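Local atomic coordinates of cell division protein FtsZ 1 (Methanocaldococcus jannaschii, PDB entry 2VAP), a protein that binds GTP, probably hydrolyses it, and polymerises, probably into the contractile Z ring that marks the future site of cell division. Residues S122-I127 and V234-V239; L153-V158 and A241-G246; N172-L177 and T349-K354; L248-I253 and S342-T347; E302-V307 and A315-G320. One frame throughout, in Å; residues are numbered along the deposited sequence.

Interaction 1. Residues S122-I127 and V234-V239; sequences SDMVFI and VDFADV
Phe-236, in the first turn of helix 236-243, lays the far end of its ring against the start of strand 124-130. Van der Waals contacts come first. CZ of Phe-236 approaches the backbone O of Asp-123 to 3.7 Å, obliquely to the ring, and CB of Asp-123 stands 4.0 Å from Phe-236 CE2. The side chain of Met-124 leaves with CG anti to its own N (chi1 -166°) and stays extended, which carries its end past the ring until CE comes to 4.2 Å from Val-239 CG1, the two side chains crossing at about a right angle. The second kind is a Met-aromatic contact: SD of Met-124 lies 5.2 Å from the Phe-236 ring centroid, and at 82° from the ring normal it must be at the edge rather than over a face. Strand 124-130 belongs to the parallel sheet of the Rossmann-like tubulin/FtsZ GTPase domain, so the contact seats helix 236-243 beside that sheet; Ile-226 of helix 204-227 touches both Met-124 and Val-239. With an alanine here in place of Phe-236, Met-124 SD would probably lose its aromatic neighbour and a gap would open beside Asp-123. Polar groups act around the contact and not across it. Asp-123 OD2 is hydrogen-bonded to Lys-39 N. Asp-235 is the N-cap of the helix: its OD2 accepts from Ala-237 N at 3.0 Å, a fairly straight bond (162° at the hydrogen) that meets the carboxylate from well above its plane.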
# COMPACT_ATOMS: atom_id res chain seq x y z
N SER A 122 -15.31 -8.11 2.48
CA SER A 122 -14.36 -7.04 2.79
C SER A 122 -14.93 -5.70 2.34
O SER A 122 -15.50 -5.59 1.25
CB SER A 122 -13.01 -7.28 2.10
OG SER A 122 -12.42 -8.51 2.50
N ASP A 123 -14.78 -4.68 3.19
CA ASP A 123 -15.14 -3.31 2.84
C ASP A 123 -14.01 -2.67 2.04
O ASP A 123 -14.25 -1.78 1.21
CB ASP A 123 -15.41 -2.49 4.10
CG ASP A 123 -16.57 -3.02 4.91
OD1 ASP A 123 -17.69 -3.15 4.36
OD2 ASP A 123 -16.38 -3.31 6.11
N MET A 124 -12.79 -3.12 2.29
CA MET A 124 -11.60 -2.59 1.64
C MET A 124 -10.62 -3.72 1.36
O MET A 124 -10.39 -4.58 2.22
CB MET A 124 -10.95 -1.53 2.53
CG MET A 124 -9.90 -0.67 1.84
SD MET A 124 -9.22 0.54 2.99
CE MET A 124 -8.26 1.56 1.87
N VAL A 125 -10.05 -3.73 0.16
CA VAL A 125 -9.05 -4.73 -0.22
C VAL A 125 -7.77 -4.05 -0.71
O VAL A 125 -7.81 -3.23 -1.62
CB VAL A 125 -9.58 -5.73 -1.29
CG1 VAL A 125 -8.48 -6.71 -1.70
CG2 VAL A 125 -10.80 -6.48 -0.79
N PHE A 126 -6.65 -4.41 -0.08
CA PHE A 126 -5.34 -3.99 -0.54
C PHE A 126 -4.74 -5.10 -1.40
O PHE A 126 -4.71 -6.26 -1.00
CB PHE A 126 -4.41 -3.70 0.64
CG PHE A 126 -4.71 -2.40 1.35
CD1 PHE A 126 -5.72 -2.33 2.30
CD2 PHE A 126 -3.96 -1.26 1.07
CE1 PHE A 126 -5.99 -1.14 2.96
CE2 PHE A 126 -4.23 -0.06 1.72
CZ PHE A 126 -5.24 0.00 2.67
N ILE A 127 -4.28 -4.73 -2.60
CA ILE A 127 -3.57 -5.67 -3.47
C ILE A 127 -2.12 -5.21 -3.59
O ILE A 127 -1.85 -4.09 -4.04
CB ILE A 127 -4.21 -5.77 -4.88
CG1 ILE A 127 -5.68 -6.21 -4.79
CG2 ILE A 127 -3.44 -6.76 -5.76
CD1 ILE A 127 -6.67 -5.07 -4.80
N VAL A 234 -9.05 7.49 12.34
CA VAL A 234 -9.69 7.89 11.09
C VAL A 234 -10.93 7.03 10.80
O VAL A 234 -10.89 5.81 10.93
CB VAL A 234 -8.71 7.83 9.90
CG1 VAL A 234 -9.35 8.44 8.66
CG2 VAL A 234 -7.42 8.57 10.22
N ASP A 235 -12.01 7.71 10.44
CA ASP A 235 -13.26 7.07 10.02
C ASP A 235 -13.07 6.51 8.62
O ASP A 235 -12.55 7.19 7.74
CB ASP A 235 -14.38 8.11 10.03
CG ASP A 235 -15.77 7.51 9.83
OD1 ASP A 235 -16.76 8.22 10.11
OD2 ASP A 235 -15.89 6.35 9.38
N PHE A 236 -13.48 5.26 8.42
CA PHE A 236 -13.41 4.62 7.10
C PHE A 236 -14.12 5.44 6.03
O PHE A 236 -13.69 5.47 4.87
CB PHE A 236 -13.96 3.19 7.15
CG PHE A 236 -14.01 2.50 5.81
CD1 PHE A 236 -12.83 2.23 5.11
CD2 PHE A 236 -15.22 2.13 5.25
CE1 PHE A 236 -12.87 1.59 3.87
CE2 PHE A 236 -15.27 1.49 4.00
CZ PHE A 236 -14.09 1.23 3.32
N ALA A 237 -15.21 6.11 6.42
CA ALA A 237 -15.95 6.99 5.53
C ALA A 237 -15.08 8.11 4.96
O ALA A 237 -15.20 8.46 3.79
CB ALA A 237 -17.17 7.56 6.25
N ASP A 238 -14.21 8.66 5.80
CA ASP A 238 -13.29 9.73 5.40
C ASP A 238 -12.17 9.22 4.49
O ASP A 238 -11.75 9.92 3.57
CB ASP A 238 -12.71 10.44 6.62
CG ASP A 238 -13.76 11.25 7.38
OD1 ASP A 238 -14.75 11.70 6.75
OD2 ASP A 238 -13.60 11.44 8.60
N VAL A 239 -11.69 8.01 4.77
CA VAL A 239 -10.70 7.35 3.91
C VAL A 239 -11.32 7.06 2.54
O VAL A 239 -10.71 7.34 1.50
CB VAL A 239 -10.16 6.04 4.55
CG1 VAL A 239 -9.35 5.22 3.54
CG2 VAL A 239 -9.31 6.36 5.76

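Interaction 2. Residues L153-V158 and A241-G246; sequences LTVAVV and AVMNNG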
# COMPACT_ATOMS: atom_id res chain seq x y z
N LEU A 153 -13.75 -1.14 -1.53
CA LEU A 153 -12.79 -0.08 -1.87
C LEU A 153 -11.48 -0.77 -2.23
O LEU A 153 -10.87 -1.44 -1.40
CB LEU A 153 -12.60 0.88 -0.69
CG LEU A 153 -11.56 2.00 -0.81
CD1 LEU A 153 -11.85 2.96 -1.96
CD2 LEU A 153 -11.45 2.77 0.50
N THR A 154 -11.08 -0.61 -3.49
CA THR A 154 -9.98 -1.39 -4.06
C THR A 154 -8.72 -0.56 -4.23
O THR A 154 -8.66 0.35 -5.06
CB THR A 154 -10.42 -2.02 -5.41
OG1 THR A 154 -11.64 -2.75 -5.21
CG2 THR A 154 -9.35 -2.96 -5.95
N VAL A 155 -7.71 -0.87 -3.43
CA VAL A 155 -6.45 -0.11 -3.41
C VAL A 155 -5.27 -1.03 -3.72
O VAL A 155 -5.08 -2.05 -3.06
CB VAL A 155 -6.23 0.60 -2.05
CG1 VAL A 155 -4.89 1.33 -2.02
CG2 VAL A 155 -7.38 1.57 -1.76
N ALA A 156 -4.48 -0.65 -4.72
CA ALA A 156 -3.25 -1.37 -5.02
C ALA A 156 -2.05 -0.61 -4.49
O ALA A 156 -1.98 0.61 -4.59
CB ALA A 156 -3.12 -1.60 -6.52
N VAL A 157 -1.11 -1.34 -3.89
CA VAL A 157 0.17 -0.78 -3.46
C VAL A 157 1.25 -1.64 -4.09
O VAL A 157 1.51 -2.76 -3.64
CB VAL A 157 0.32 -0.75 -1.92
CG1 VAL A 157 1.64 -0.08 -1.52
CG2 VAL A 157 -0.85 -0.02 -1.27
N VAL A 158 1.86 -1.12 -5.15
CA VAL A 158 2.76 -1.91 -5.99
C VAL A 158 4.07 -1.19 -6.26
O VAL A 158 4.14 0.04 -6.22
CB VAL A 158 2.10 -2.30 -7.34
CG1 VAL A 158 0.94 -3.27 -7.12
CG2 VAL A 158 1.63 -1.06 -8.11
N ALA A 241 -13.77 8.61 1.12
CA ALA A 241 -14.00 9.89 0.44
C ALA A 241 -12.79 10.34 -0.40
O ALA A 241 -12.96 10.93 -1.47
CB ALA A 241 -14.38 10.97 1.44
N VAL A 242 -11.59 10.05 0.10
CA VAL A 242 -10.35 10.40 -0.60
C VAL A 242 -9.93 9.31 -1.58
O VAL A 242 -9.46 9.61 -2.69
CB VAL A 242 -9.20 10.70 0.41
CG1 VAL A 242 -7.85 10.80 -0.29
CG2 VAL A 242 -9.49 11.99 1.16
N MET A 243 -10.11 8.05 -1.19
CA MET A 243 -9.57 6.93 -1.96
C MET A 243 -10.50 6.35 -3.04
O MET A 243 -10.03 5.64 -3.94
CB MET A 243 -9.06 5.82 -1.03
CG MET A 243 -7.99 6.30 -0.04
SD MET A 243 -6.99 4.97 0.65
CE MET A 243 -5.73 4.81 -0.60
N ASN A 244 -11.80 6.64 -2.95
CA ASN A 244 -12.78 6.18 -3.95
C ASN A 244 -12.41 6.53 -5.38
O ASN A 244 -12.55 5.70 -6.29
CB ASN A 244 -14.18 6.73 -3.64
CG ASN A 244 -15.05 5.75 -2.87
OD1 ASN A 244 -14.76 4.55 -2.80
ND2 ASN A 244 -16.14 6.25 -2.30
N ASN A 245 -11.94 7.76 -5.58
CA ASN A 245 -11.46 8.21 -6.88
C ASN A 245 -10.06 8.82 -6.75
O ASN A 245 -9.78 9.90 -7.27
CB ASN A 245 -12.44 9.21 -7.51
CG ASN A 245 -13.77 8.56 -7.87
OD1 ASN A 245 -14.82 8.98 -7.39
ND2 ASN A 245 -13.72 7.54 -8.73
N GLY A 246 -9.19 8.10 -6.03
CA GLY A 246 -7.82 8.55 -5.78
C GLY A 246 -6.92 8.50 -6.99
O GLY A 246 -5.88 9.16 -7.02
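Met-243 lies across two strand residues, Leu-153 and Val-155, crossing each of their side chains at about a right angle. Its root and its tip meet different partners. Near the root, CB of Met-243 is 4.1 Å from Leu-153 CD1, with CD2 of the same leucine at a similar separation, so the fork of Leu-153 faces this methylene. At the tip, a bend about the last torsion (chi3 86°) turns the terminal methyl onto Val-155, where CE of Met-243 lies 3.8 Å from Val-155 CG2. The same CE is 3.9 Å from Val-155 CG1, evidence that it rests against both branches instead of one.

Leu-153 holds its CG opposite the backbone N (chi1 175°), and its CD1 is the branch that reaches polar atoms. Met-243 O is 3.8 Å from Leu-153 CD1; this carbonyl is hydrogen-bonded to Thr-186 OG1, so its polarity is answered outside the apolar patch. The side chain of Asn-244 starts away from the strand, yet its end comes back to cross the leucine side chain at a slant, bringing OD1 to 3.4 Å from Leu-153 CD1. No hydrogen bond joins the segments, and three of the four touching residues are buried.

Between the two contacting strand residues, Thr-154 points away and packs on Ala-144 and Lys-148 of helix 135-149. Alternate residues of strand 153-160 thus serve helices on opposite faces of a parallel sheet, the layered alpha/beta build of the Rossmann-like GTPase domain shared by FtsZ and tubulin.

Interaction 3. Residues N172-L177 and T349-K354; sequences NAMEGL and TGLKRK
Met-174 of helix 167-181 folds its side chain along the backbone of Gly-350. Its CB is directed toward strand 350-353, and CG already touches, 3.9 Å from Gly-350 CA. A bend at chi2 (-56°) keeps the next atom close, with SD of Met-174 at 3.8 Å from Gly-350 CA. A second bend, chi3 -64°, turns the methyl along the peptide, placing CE of Met-174 3.7 Å from Gly-350 O. The same CE ends 3.9 Å from Leu-351 CD2. That leucine methyl also receives Leu-177, one helical turn on, whose CD2 is 3.9 Å from Leu-351 CD2. The glycine is explained by its backbone angles, at which a CB would jam against the preceding carbonyl O, and not by the helix, from which a CB would point away. With an alanine here in place of Met-174, Gly-350 would probably lose its apolar cover and Leu-351 one of its two helix-side neighbours. The axes of the two short segments pass 9.3 Å apart, with 72° between their directions, so the strand runs steeply across the helix. The contact is characteristic of a beta hairpin packed on a helix: the hairpin of strands 344-347 and 350-353 docks on helix 167-181 of the GTPase domain.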
# COMPACT_ATOMS: atom_id res chain seq x y z
N ASN A 172 6.88 -5.21 -18.94
CA ASN A 172 5.87 -6.07 -18.32
C ASN A 172 5.18 -5.39 -17.14
O ASN A 172 3.95 -5.43 -17.02
CB ASN A 172 6.48 -7.41 -17.89
CG ASN A 172 6.75 -8.35 -19.06
OD1 ASN A 172 7.47 -9.33 -18.93
ND2 ASN A 172 6.17 -8.04 -20.22
N ALA A 173 5.97 -4.74 -16.28
CA ALA A 173 5.45 -4.02 -15.12
C ALA A 173 4.48 -2.91 -15.51
O ALA A 173 3.43 -2.74 -14.88
CB ALA A 173 6.60 -3.44 -14.30
N MET A 174 4.84 -2.15 -16.54
CA MET A 174 4.04 -1.01 -16.99
C MET A 174 2.75 -1.44 -17.68
O MET A 174 1.73 -0.75 -17.59
CB MET A 174 4.86 -0.09 -17.90
CG MET A 174 5.94 0.70 -17.17
SD MET A 174 5.33 1.70 -15.79
CE MET A 174 4.26 2.87 -16.65
N GLU A 175 2.79 -2.59 -18.36
CA GLU A 175 1.58 -3.18 -18.94
C GLU A 175 0.64 -3.65 -17.83
O GLU A 175 -0.58 -3.50 -17.94
CB GLU A 175 1.93 -4.34 -19.88
CG GLU A 175 2.53 -3.89 -21.22
CD GLU A 175 2.90 -5.04 -22.14
OE1 GLU A 175 2.89 -6.21 -21.69
OE2 GLU A 175 3.21 -4.78 -23.32
N GLY A 176 1.21 -4.22 -16.77
CA GLY A 176 0.45 -4.62 -15.59
C GLY A 176 -0.14 -3.44 -14.84
O GLY A 176 -1.24 -3.53 -14.30
N LEU A 177 0.60 -2.34 -14.80
CA LEU A 177 0.14 -1.11 -14.16
C LEU A 177 -1.06 -0.52 -14.90
O LEU A 177 -1.98 0.01 -14.27
CB LEU A 177 1.28 -0.08 -14.09
CG LEU A 177 1.15 1.12 -13.15
CD1 LEU A 177 1.19 0.71 -11.69
CD2 LEU A 177 2.26 2.12 -13.44
N THR A 349 8.96 2.39 -20.68
CA THR A 349 10.20 2.49 -19.90
C THR A 349 9.97 3.04 -18.49
O THR A 349 10.93 3.26 -17.74
CB THR A 349 11.27 3.35 -20.63
OG1 THR A 349 10.74 4.65 -20.89
CG2 THR A 349 11.68 2.69 -21.94
N GLY A 350 8.71 3.24 -18.13
CA GLY A 350 8.35 3.70 -16.79
C GLY A 350 7.45 4.92 -16.75
O GLY A 350 6.81 5.26 -17.75
N LEU A 351 7.41 5.57 -15.59
CA LEU A 351 6.58 6.76 -15.40
C LEU A 351 7.32 8.02 -15.84
O LEU A 351 8.45 8.27 -15.42
CB LEU A 351 6.15 6.89 -13.93
CG LEU A 351 5.41 5.71 -13.29
CD1 LEU A 351 5.36 5.87 -11.78
CD2 LEU A 351 4.01 5.53 -13.86
N LYS A 352 6.67 8.80 -16.70
CA LYS A 352 7.24 10.05 -17.21
C LYS A 352 6.46 11.25 -16.67
O LYS A 352 5.22 11.25 -16.69
CB LYS A 352 7.23 10.05 -18.74
CG LYS A 352 8.08 11.14 -19.38
CD LYS A 352 7.92 11.19 -20.89
CE LYS A 352 8.69 10.07 -21.59
NZ LYS A 352 8.52 10.12 -23.07
N ARG A 353 7.18 12.26 -16.19
CA ARG A 353 6.57 13.49 -15.70
C ARG A 353 6.04 14.34 -16.85
O ARG A 353 6.75 14.58 -17.83
CB ARG A 353 7.56 14.29 -14.85
CG ARG A 353 7.89 13.65 -13.51
CD ARG A 353 8.62 14.63 -12.60
NE ARG A 353 9.02 14.02 -11.33
CZ ARG A 353 9.54 14.67 -10.30
NH1 ARG A 353 9.74 15.98 -10.37
NH2 ARG A 353 9.86 14.02 -9.20
N LYS A 354 4.79 14.78 -16.72
CA LYS A 354 4.13 15.57 -17.76
C LYS A 354 4.00 17.03 -17.32
O LYS A 354 5.00 17.71 -17.09
CB LYS A 354 2.76 14.98 -18.08
CG LYS A 354 2.10 15.54 -19.34
CD LYS A 354 0.73 14.92 -19.56
CE LYS A 354 0.06 15.48 -20.81
NZ LYS A 354 0.72 15.03 -22.07

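Interaction 4. Residues L248-I253 and S342-T347; sequences LAMIGI and SRIEFT
Leu-248 sets its CG opposite the backbone N (chi1 -168°), which points its fork at the hairpin strand 344-347, while Ile-344 turns CD1 back by a chi2 of -66° to meet Met-250. The two leucine branches divide the work. CD2 of Leu-248 lies 3.8 Å from Ile-344 CG2, the side chains crossing at about a right angle. CD1 of Leu-248 is 3.9 Å from Phe-346 CZ and sits in the plane of the ring, so it meets the edge; here the two side chains lie alongside with their ends pointing opposite ways. Met-250, extended beyond CG, comes tip to tip with the isoleucine, its CE 3.9 Å from Ile-344 CD1. No hydrogen bond crosses, which leaves apolar packing to carry the contact. The Phe-346 ring also takes part in a cation-pi interaction with Lys-181. Around this cluster, Leu-351 of strand 350-353 touches Met-250, Ile-344 and Phe-346, and Val-277 touches Met-250 and Ile-344. At Leu-248, which packs on Val-189, the chain bends from one sheet to another; beyond it strand 249-256 bonds through Ala-249 to strand 186-191 of the GTPase sheet and through Met-250 to strand 331-338 of the C-terminal domain.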
# COMPACT_ATOMS: atom_id res chain seq x y z
N LEU A 248 -4.16 7.79 -9.51
CA LEU A 248 -2.77 7.43 -9.29
C LEU A 248 -2.25 8.11 -8.03
O LEU A 248 -2.51 9.29 -7.79
CB LEU A 248 -1.91 7.82 -10.50
CG LEU A 248 -0.47 7.28 -10.56
CD1 LEU A 248 -0.45 5.78 -10.83
CD2 LEU A 248 0.32 8.02 -11.62
N ALA A 249 -1.51 7.34 -7.22
CA ALA A 249 -0.96 7.84 -5.97
C ALA A 249 0.50 7.46 -5.80
O ALA A 249 0.96 6.46 -6.34
CB ALA A 249 -1.78 7.32 -4.79
N MET A 250 1.23 8.29 -5.05
CA MET A 250 2.63 8.02 -4.71
C MET A 250 2.88 8.34 -3.24
O MET A 250 2.11 9.08 -2.62
CB MET A 250 3.58 8.83 -5.61
CG MET A 250 3.61 8.35 -7.05
SD MET A 250 4.68 9.36 -8.10
CE MET A 250 4.21 8.77 -9.72
N ILE A 251 3.95 7.78 -2.69
CA ILE A 251 4.23 7.94 -1.26
C ILE A 251 5.49 8.75 -0.97
O ILE A 251 6.40 8.85 -1.80
CB ILE A 251 4.31 6.57 -0.51
CG1 ILE A 251 5.57 5.78 -0.91
CG2 ILE A 251 3.03 5.76 -0.74
CD1 ILE A 251 5.90 4.62 0.01
N GLY A 252 5.52 9.33 0.23
CA GLY A 252 6.71 9.97 0.78
C GLY A 252 6.87 9.52 2.22
O GLY A 252 5.91 9.53 2.99
N ILE A 253 8.09 9.12 2.57
CA ILE A 253 8.39 8.69 3.94
C ILE A 253 9.50 9.55 4.53
O ILE A 253 10.53 9.79 3.90
CB ILE A 253 8.79 7.18 4.01
CG1 ILE A 253 7.66 6.31 3.44
CG2 ILE A 253 9.11 6.76 5.45
CD1 ILE A 253 8.08 4.87 3.13
N SER A 342 -2.68 13.29 -13.71
CA SER A 342 -2.65 14.40 -14.66
C SER A 342 -1.24 14.93 -14.92
O SER A 342 -1.00 15.64 -15.90
CB SER A 342 -3.56 15.54 -14.18
OG SER A 342 -3.14 16.03 -12.92
N ARG A 343 -0.30 14.56 -14.05
CA ARG A 343 1.09 15.00 -14.16
C ARG A 343 2.03 13.84 -14.52
O ARG A 343 3.26 13.99 -14.51
CB ARG A 343 1.55 15.68 -12.87
CG ARG A 343 0.71 16.88 -12.43
CD ARG A 343 0.96 18.11 -13.30
NE ARG A 343 0.09 19.23 -12.92
CZ ARG A 343 0.42 20.18 -12.04
NH1 ARG A 343 1.60 20.16 -11.44
NH2 ARG A 343 -0.44 21.15 -11.77
N ILE A 344 1.45 12.68 -14.82
CA ILE A 344 2.22 11.47 -15.13
C ILE A 344 1.74 10.81 -16.43
O ILE A 344 0.54 10.73 -16.69
CB ILE A 344 2.15 10.43 -13.96
CG1 ILE A 344 2.88 10.95 -12.71
CG2 ILE A 344 2.69 9.06 -14.38
CD1 ILE A 344 4.40 11.12 -12.85
N GLU A 345 2.70 10.36 -17.24
CA GLU A 345 2.41 9.59 -18.45
C GLU A 345 2.98 8.18 -18.33
O GLU A 345 4.13 8.00 -17.92
CB GLU A 345 2.98 10.31 -19.68
CG GLU A 345 2.49 9.76 -21.02
CD GLU A 345 3.08 10.48 -22.21
OE1 GLU A 345 4.30 10.76 -22.21
OE2 GLU A 345 2.33 10.77 -23.16
N PHE A 346 2.17 7.19 -18.69
CA PHE A 346 2.57 5.79 -18.68
C PHE A 346 3.31 5.45 -19.98
O PHE A 346 2.74 5.56 -21.06
CB PHE A 346 1.34 4.88 -18.54
CG PHE A 346 0.79 4.78 -17.14
CD1 PHE A 346 0.97 5.80 -16.21
CD2 PHE A 346 0.05 3.66 -16.76
CE1 PHE A 346 0.44 5.70 -14.92
CE2 PHE A 346 -0.48 3.55 -15.48
CZ PHE A 346 -0.28 4.57 -14.55
N THR A 347 4.57 5.05 -19.85
CA THR A 347 5.37 4.61 -21.01
C THR A 347 5.92 3.20 -20.78
O THR A 347 5.84 2.68 -19.67
CB THR A 347 6.54 5.58 -21.33
OG1 THR A 347 7.54 5.48 -20.30
CG2 THR A 347 6.06 7.02 -21.44

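Interaction 5. Residues E302-V307 and A315-G320; sequences EVVATV and ATIIWG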
# COMPACT_ATOMS: atom_id res chain seq x y z
N GLU A 302 1.33 20.07 13.30
CA GLU A 302 2.43 20.72 12.58
C GLU A 302 2.72 20.03 11.25
O GLU A 302 2.94 20.69 10.23
CB GLU A 302 3.70 20.75 13.46
CG GLU A 302 4.84 21.59 12.89
CD GLU A 302 6.05 21.66 13.81
OE1 GLU A 302 6.28 20.71 14.59
OE2 GLU A 302 6.78 22.68 13.75
N VAL A 303 2.70 18.69 11.27
CA VAL A 303 2.89 17.88 10.06
C VAL A 303 1.81 18.17 9.02
O VAL A 303 2.11 18.44 7.86
CB VAL A 303 2.94 16.36 10.40
CG1 VAL A 303 2.96 15.51 9.14
CG2 VAL A 303 4.15 16.04 11.27
N VAL A 304 0.55 18.12 9.46
CA VAL A 304 -0.60 18.34 8.57
C VAL A 304 -0.61 19.75 7.98
O VAL A 304 -0.87 19.92 6.78
CB VAL A 304 -1.95 18.05 9.29
CG1 VAL A 304 -3.12 18.18 8.32
CG2 VAL A 304 -1.94 16.66 9.90
N ALA A 305 -0.31 20.75 8.81
CA ALA A 305 -0.25 22.14 8.37
C ALA A 305 0.81 22.36 7.30
O ALA A 305 0.59 23.11 6.34
CB ALA A 305 -0.02 23.07 9.56
N THR A 306 1.96 21.71 7.47
CA THR A 306 3.07 21.80 6.51
C THR A 306 2.69 21.18 5.16
O THR A 306 2.96 21.76 4.11
CB THR A 306 4.36 21.14 7.07
OG1 THR A 306 4.67 21.71 8.35
CG2 THR A 306 5.54 21.35 6.13
N VAL A 307 2.05 20.01 5.21
CA VAL A 307 1.57 19.34 3.99
C VAL A 307 0.50 20.18 3.29
O VAL A 307 0.56 20.36 2.07
CB VAL A 307 1.03 17.92 4.29
CG1 VAL A 307 0.37 17.31 3.05
CG2 VAL A 307 2.14 17.01 4.78
N ALA A 315 -7.09 20.65 -2.14
CA ALA A 315 -6.86 19.22 -1.91
C ALA A 315 -7.52 18.73 -0.63
O ALA A 315 -7.47 19.39 0.41
CB ALA A 315 -5.37 18.92 -1.90
N THR A 316 -8.15 17.55 -0.71
CA THR A 316 -8.80 16.93 0.43
C THR A 316 -7.78 16.11 1.21
O THR A 316 -7.26 15.10 0.72
CB THR A 316 -9.99 16.03 0.00
OG1 THR A 316 -10.83 16.75 -0.90
CG2 THR A 316 -10.80 15.60 1.21
N ILE A 317 -7.50 16.54 2.44
CA ILE A 317 -6.47 15.91 3.27
C ILE A 317 -7.09 15.20 4.48
O ILE A 317 -7.83 15.80 5.25
CB ILE A 317 -5.41 16.94 3.72
CG1 ILE A 317 -4.68 17.52 2.49
CG2 ILE A 317 -4.40 16.31 4.68
CD1 ILE A 317 -3.98 18.84 2.74
N ILE A 318 -6.77 13.92 4.61
CA ILE A 318 -7.20 13.11 5.75
C ILE A 318 -5.97 12.64 6.53
O ILE A 318 -4.99 12.19 5.93
CB ILE A 318 -8.07 11.90 5.30
CG1 ILE A 318 -9.40 12.38 4.69
CG2 ILE A 318 -8.31 10.92 6.44
CD1 ILE A 318 -10.29 13.22 5.60
N TRP A 319 -6.02 12.75 7.85
CA TRP A 319 -4.85 12.49 8.69
C TRP A 319 -5.16 11.71 9.96
O TRP A 319 -6.27 11.75 10.48
CB TRP A 319 -4.16 13.81 9.04
CG TRP A 319 -4.94 14.66 10.00
CD1 TRP A 319 -6.03 15.43 9.71
CD2 TRP A 319 -4.69 14.82 11.40
NE1 TRP A 319 -6.47 16.06 10.85
CE2 TRP A 319 -5.67 15.71 11.90
CE3 TRP A 319 -3.73 14.30 12.29
CZ2 TRP A 319 -5.72 16.09 13.24
CZ3 TRP A 319 -3.79 14.68 13.62
CH2 TRP A 319 -4.78 15.57 14.09
N GLY A 320 -4.15 11.01 10.46
CA GLY A 320 -4.23 10.30 11.73
C GLY A 320 -2.88 10.30 12.44
O GLY A 320 -1.86 10.63 11.84
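Val-304 of helix 297-310 presses one methyl onto a face of the Trp-319 indole, and this is the tight part of the contact. CG2 of Val-304 stands 3.4 Å above the plane of the Trp-319 ring system, displaced toward the rim. Its closest ring atoms are CG and CD2 of Trp-319, each 3.6 Å from Val-304 CG2, and Trp-319 CB follows at 3.7 Å. The geometry is that of a methyl laid over the face near the root of the indole, the side chains crossing at about a right angle. Trp-319 CG takes the crowded position between backbone N and carbonyl carbon (chi1 70°), which folds the ring over the valine; Leu-297 and Ala-300 of the same helix touch it too.

These elements form part of a beta-alpha-beta unit of the FtsZ C-terminal domain: strand 284-291, helix 297-310 and strand 316-323, the two strands lying parallel and adjacent. Val-303 and Val-307 of the helix turn to Ile-287 of the first strand, and Val-304 to the second.

Toward Ile-317 the packing slackens. CG1 of Val-304 is 4.3 Å from Ile-317 CG2, and Val-307 brings its side chain no nearer to residues 315-320 than 4.6 Å. None of the three touching residues is fully buried, and Ala-305 next to Val-304 is exposed. Farther round the helix, Glu-302 O accepts two bonds from Thr-306, from opposite faces of its plane: OG1 of Thr-306 at 2.8 Å from Glu-302 O, and the backbone N.

How the interactions relate
Interactions 1 and 2, with centres 8 Å apart, dock successive parts of helix 236-243 on neighbouring strands, which are themselves joined by a probable hydrogen bond, Ile-127 N to Val-155 O at 2.8 Å. The strand of interaction 5 also touches that helix, Val-242 CG2 lying 3.5 Å from Ile-318 CG1. Interactions 3 and 4, centres 10 Å apart, share the C-terminal hairpin, and Leu-177 CD2 is 3.7 Å from Phe-346 CE2. Interactions 2 and 4 adjoin in sequence. Interaction 3 is nearest the nucleotide: the side chain of Met-174 is about 11 Å from GDP and about 9 Å from the side chain of the GTP-binding residue Arg-169. The others lie away from the annotated GTP-binding residues.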